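Local coordinates for glutamate ABC superfamily ATP binding cassette transporter, binding protein (Enterococcus faecium DO, PDB 5EYF) that binds glutamate as the solute-binding component of an ABC transporter and probably delivers it to the membrane complex for uptake, at residues L123-A131 and A162-T172. Residues are numbered along the deposited sequence; the frame is centred on the assembly and turned at random.
Sequences LNASTTVLA and ALQSGQGDAMT
Parallel pairing of strands 128-131 and 170-172 in a sheet of the periplasmic-binding-protein fold joins V129 to A170 and L130 to M171. L130 N donates to A170 O (2.7 Å), and T172 N donates to L130 O (2.9 Å). Where the pairing begins, the carboxylate of D169 takes the place of a backbone acceptor: its OD2 receives T128 N at 2.7 Å through the anti lone pair, the N-H pointing nearly straight at it (170°). T128 O in turn accepts D169 N (2.7 Å), so one residue grips both polar backbone atoms of T128. L130, with CG beside its backbone N (chi1 -52°), reaches over to the end of helix 156-164, where CD1 packs on L163 CB at 3.6 Å and on A162 CB, while CD2 lies over G168 CA. Glycine suits position 168 because a CB there would run into L130 CG. G166, at positive phi, closes the helix in a Schellman motif. On the face of V129 and A170, V129 CG1 meets T172 CG2 at 3.7 Å. The D169 carboxylate thus extends the hydrogen bonding at the partly exposed start, while L130 joins helix end to sheet by apolar contact.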
ATOM      1  N   LEU B 123      -0.873 -20.024 -11.792  1.00 24.55           N
ATOM      2  CA  LEU B 123      -1.841 -20.849 -11.094  1.00 26.36           C
ATOM      3  C   LEU B 123      -3.034 -21.116 -12.001  1.00 29.77           C
ATOM      4  O   LEU B 123      -3.510 -20.219 -12.712  1.00 32.32           O
ATOM      5  CB  LEU B 123      -2.289 -20.162  -9.808  1.00 25.28           C
ATOM      6  CG  LEU B 123      -1.140 -19.887  -8.829  1.00 24.92           C
ATOM      7  CD1 LEU B 123      -1.651 -19.153  -7.572  1.00 25.73           C
ATOM      8  CD2 LEU B 123      -0.427 -21.192  -8.441  1.00 25.42           C
ATOM      9  N   ASN B 124      -3.511 -22.354 -11.980  1.00 28.56           N
ATOM     10  CA  ASN B 124      -4.531 -22.791 -12.924  1.00 29.93           C
ATOM     11  C   ASN B 124      -5.180 -24.056 -12.366  1.00 31.60           C
ATOM     12  O   ASN B 124      -4.857 -24.504 -11.262  1.00 32.12           O
ATOM     13  CB  ASN B 124      -3.899 -23.033 -14.295  1.00 30.24           C
ATOM     14  CG  ASN B 124      -2.755 -24.042 -14.218  1.00 31.59           C
ATOM     15  OD1 ASN B 124      -2.969 -25.191 -13.836  1.00 32.03           O
ATOM     16  ND2 ASN B 124      -1.533 -23.603 -14.531  1.00 30.11           N
ATOM     17  N   ALA B 125      -6.067 -24.664 -13.162  1.00 33.37           N
ATOM     18  CA  ALA B 125      -6.812 -25.831 -12.707  1.00 34.47           C
ATOM     19  C   ALA B 125      -5.915 -26.996 -12.323  1.00 35.63           C
ATOM     20  O   ALA B 125      -6.359 -27.887 -11.587  1.00 37.29           O
ATOM     21  CB  ALA B 125      -7.798 -26.281 -13.784  1.00 34.73           C
ATOM     22  N   SER B 126      -4.674 -27.025 -12.802  1.00 34.96           N
ATOM     23  CA  SER B 126      -3.770 -28.114 -12.454  1.00 35.30           C
ATOM     24  C   SER B 126      -2.961 -27.860 -11.190  1.00 34.30           C
ATOM     25  O   SER B 126      -2.259 -28.776 -10.741  1.00 34.97           O
ATOM     26  CB  SER B 126      -2.803 -28.383 -13.600  1.00 36.37           C
ATOM     27  OG  SER B 126      -3.489 -28.684 -14.814  1.00 37.12           O
ATOM     28  N   THR B 127      -3.022 -26.655 -10.614  1.00 30.97           N
ATOM     29  CA  THR B 127      -2.230 -26.297  -9.439  1.00 29.32           C
ATOM     30  C   THR B 127      -3.125 -26.153  -8.220  1.00 28.53           C
ATOM     31  O   THR B 127      -4.209 -25.567  -8.298  1.00 30.13           O
ATOM     32  CB  THR B 127      -1.460 -24.982  -9.630  1.00 27.78           C
ATOM     33  OG1 THR B 127      -2.382 -23.895  -9.811  1.00 27.51           O
ATOM     34  CG2 THR B 127      -0.529 -25.075 -10.838  1.00 27.31           C
ATOM     35  N   THR B 128      -2.646 -26.648  -7.088  1.00 26.42           N
ATOM     36  CA  THR B 128      -3.336 -26.507  -5.814  1.00 24.75           C
ATOM     37  C   THR B 128      -2.596 -25.487  -4.962  1.00 22.37           C
ATOM     38  O   THR B 128      -1.393 -25.627  -4.738  1.00 21.55           O
ATOM     39  CB  THR B 128      -3.401 -27.840  -5.068  1.00 27.32           C
ATOM     40  OG1 THR B 128      -4.197 -28.751  -5.824  1.00 30.43           O
ATOM     41  CG2 THR B 128      -4.020 -27.639  -3.717  1.00 28.61           C
ATOM     42  N   VAL B 129      -3.316 -24.480  -4.468  1.00 21.26           N
ATOM     43  CA  VAL B 129      -2.748 -23.440  -3.621  1.00 20.55           C
ATOM     44  C   VAL B 129      -3.234 -23.645  -2.195  1.00 21.86           C
ATOM     45  O   VAL B 129      -4.416 -23.920  -1.958  1.00 22.80           O
ATOM     46  CB  VAL B 129      -3.126 -22.034  -4.123  1.00 22.58           C
ATOM     47  CG1 VAL B 129      -2.310 -21.009  -3.378  1.00 23.04           C
ATOM     48  CG2 VAL B 129      -2.851 -21.922  -5.590  1.00 25.04           C
ATOM     49  N   LEU B 130      -2.321 -23.506  -1.251  1.00 20.27           N
ATOM     50  CA  LEU B 130      -2.619 -23.675   0.161  1.00 21.87           C
ATOM     51  C   LEU B 130      -2.891 -22.316   0.778  1.00 20.69           C
ATOM     52  O   LEU B 130      -2.099 -21.390   0.603  1.00 20.12           O
ATOM     53  CB  LEU B 130      -1.450 -24.354   0.860  1.00 24.27           C
ATOM     54  CG  LEU B 130      -1.055 -25.624   0.125  1.00 29.35           C
ATOM     55  CD1 LEU B 130       0.246 -26.066   0.676  1.00 30.17           C
ATOM     56  CD2 LEU B 130      -2.093 -26.720   0.324  1.00 31.36           C
ATOM     57  N   ALA B 131      -4.050 -22.187   1.401  0.51 21.26           N
ATOM     58  CA  ALA B 131      -4.409 -20.990   2.127  0.51 22.07           C
ATOM     59  C   ALA B 131      -5.081 -21.438   3.409  0.51 23.92           C
ATOM     60  O   ALA B 131      -5.365 -22.624   3.604  0.51 24.86           O
ATOM     61  CB  ALA B 131      -5.322 -20.073   1.299  0.51 23.01           C
ATOM     62  N   ALA B 162       1.769 -28.744   4.694  1.00 23.74           N
ATOM     63  CA  ALA B 162       1.152 -29.265   3.482  1.00 23.53           C
ATOM     64  C   ALA B 162       1.978 -28.893   2.259  1.00 23.03           C
ATOM     65  O   ALA B 162       2.146 -29.709   1.344  1.00 24.68           O
ATOM     66  CB  ALA B 162      -0.280 -28.761   3.342  1.00 25.79           C
ATOM     67  N   LEU B 163       2.532 -27.678   2.240  1.00 23.36           N
ATOM     68  CA  LEU B 163       3.427 -27.302   1.148  1.00 22.92           C
ATOM     69  C   LEU B 163       4.665 -28.190   1.149  1.00 24.08           C
ATOM     70  O   LEU B 163       5.090 -28.693   0.096  1.00 23.52           O
ATOM     71  CB  LEU B 163       3.823 -25.821   1.270  1.00 20.26           C
ATOM     72  CG  LEU B 163       4.721 -25.328   0.139  1.00 21.73           C
ATOM     73  CD1 LEU B 163       3.969 -25.311  -1.194  1.00 23.80           C
ATOM     74  CD2 LEU B 163       5.250 -23.913   0.447  1.00 21.43           C
ATOM     75  N   GLN B 164       5.234 -28.425   2.340  0.68 24.81           N
ATOM     76  CA  GLN B 164       6.480 -29.177   2.454  0.68 24.36           C
ATOM     77  C   GLN B 164       6.313 -30.609   1.954  0.68 24.99           C
ATOM     78  O   GLN B 164       7.237 -31.168   1.354  0.68 26.17           O
ATOM     79  CB  GLN B 164       6.973 -29.175   3.910  0.68 22.72           C
ATOM     80  CG  GLN B 164       7.594 -27.836   4.420  0.68 21.73           C
ATOM     81  CD  GLN B 164       8.110 -27.975   5.861  0.68 23.29           C
ATOM     82  OE1 GLN B 164       7.331 -28.199   6.794  0.68 25.39           O
ATOM     83  NE2 GLN B 164       9.422 -27.879   6.038  0.68 24.49           N
ATOM     84  N   SER B 165       5.147 -31.213   2.184  1.00 24.59           N
ATOM     85  CA  SER B 165       4.864 -32.591   1.783  1.00 25.21           C
ATOM     86  C   SER B 165       4.119 -32.675   0.452  1.00 24.80           C
ATOM     87  O   SER B 165       3.591 -33.743   0.104  1.00 25.13           O
ATOM     88  CB  SER B 165       4.081 -33.314   2.890  1.00 25.87           C
ATOM     89  OG  SER B 165       2.898 -32.606   3.204  1.00 26.40           O
ATOM     90  N   GLY B 166       4.077 -31.575  -0.307  1.00 23.92           N
ATOM     91  CA  GLY B 166       3.628 -31.660  -1.680  1.00 24.27           C
ATOM     92  C   GLY B 166       2.142 -31.768  -1.840  1.00 27.32           C
ATOM     93  O   GLY B 166       1.668 -32.156  -2.916  1.00 29.86           O
ATOM     94  N   GLN B 167       1.384 -31.445  -0.791  1.00 26.56           N
ATOM     95  CA  GLN B 167      -0.066 -31.519  -0.862  1.00 27.57           C
ATOM     96  C   GLN B 167      -0.636 -30.351  -1.630  1.00 27.03           C
ATOM     97  O   GLN B 167      -1.785 -30.408  -2.086  1.00 28.73           O
ATOM     98  CB  GLN B 167      -0.629 -31.562   0.557  1.00 28.93           C
ATOM     99  CG  GLN B 167       0.054 -32.691   1.351  1.00 31.84           C
ATOM    100  CD  GLN B 167      -0.536 -32.946   2.719  1.00 36.18           C
ATOM    101  OE1 GLN B 167      -1.217 -32.100   3.277  1.00 40.36           O
ATOM    102  NE2 GLN B 167      -0.293 -34.133   3.255  1.00 38.45           N
ATOM    103  N   GLY B 168       0.145 -29.278  -1.737  1.00 26.48           N
ATOM    104  CA  GLY B 168      -0.170 -28.186  -2.629  1.00 26.29           C
ATOM    105  C   GLY B 168       1.096 -27.781  -3.350  1.00 24.84           C
ATOM    106  O   GLY B 168       2.202 -28.195  -2.982  1.00 24.87           O
ATOM    107  N   ASP B 169       0.913 -26.961  -4.391  1.00 22.64           N
ATOM    108  CA  ASP B 169       2.009 -26.501  -5.220  1.00 22.41           C
ATOM    109  C   ASP B 169       2.538 -25.143  -4.783  1.00 21.46           C
ATOM    110  O   ASP B 169       3.681 -24.804  -5.113  1.00 23.98           O
ATOM    111  CB  ASP B 169       1.561 -26.405  -6.690  1.00 24.22           C
ATOM    112  CG  ASP B 169       1.032 -27.721  -7.245  1.00 27.30           C
ATOM    113  OD1 ASP B 169       1.841 -28.631  -7.524  1.00 30.36           O
ATOM    114  OD2 ASP B 169      -0.197 -27.850  -7.419  1.00 27.92           O
ATOM    115  N   ALA B 170       1.735 -24.372  -4.048  1.00 18.64           N
ATOM    116  CA  ALA B 170       2.111 -23.037  -3.607  1.00 17.27           C
ATOM    117  C   ALA B 170       1.310 -22.704  -2.367  1.00 17.27           C
ATOM    118  O   ALA B 170       0.198 -23.203  -2.191  1.00 19.03           O
ATOM    119  CB  ALA B 170       1.851 -21.968  -4.695  1.00 17.75           C
HETATM  120  N   MSE B 171       1.911 -21.916  -1.478  1.00 16.74           N
HETATM  121  CA  MSE B 171       1.202 -21.397  -0.322  1.00 16.46           C
HETATM  122  C   MSE B 171       1.013 -19.901  -0.514  1.00 16.14           C
HETATM  123  O   MSE B 171       1.904 -19.238  -1.031  1.00 17.38           O
HETATM  124  CB  MSE B 171       1.964 -21.699   0.974  1.00 18.93           C
HETATM  125  CG  MSE B 171       1.401 -20.997   2.184  1.00 20.42           C
HETATM  126 SE   MSE B 171       2.411 -21.551   3.740  0.76 25.13          SE
HETATM  127  CE  MSE B 171       1.440 -20.388   5.021  1.00 25.42           C
ATOM    128  N   THR B 172      -0.131 -19.381  -0.085  1.00 15.22           N
ATOM    129  CA  THR B 172      -0.397 -17.954  -0.213  1.00 15.50           C
ATOM    130  C   THR B 172      -0.891 -17.343   1.091  1.00 16.36           C
ATOM    131  O   THR B 172      -1.660 -17.960   1.840  1.00 19.09           O
ATOM    132  CB  THR B 172      -1.395 -17.699  -1.366  1.00 15.52           C
ATOM    133  OG1 THR B 172      -1.411 -16.295  -1.650  1.00 16.81           O
ATOM    134  CG2 THR B 172      -2.809 -18.158  -1.047  1.00 17.29           C
TER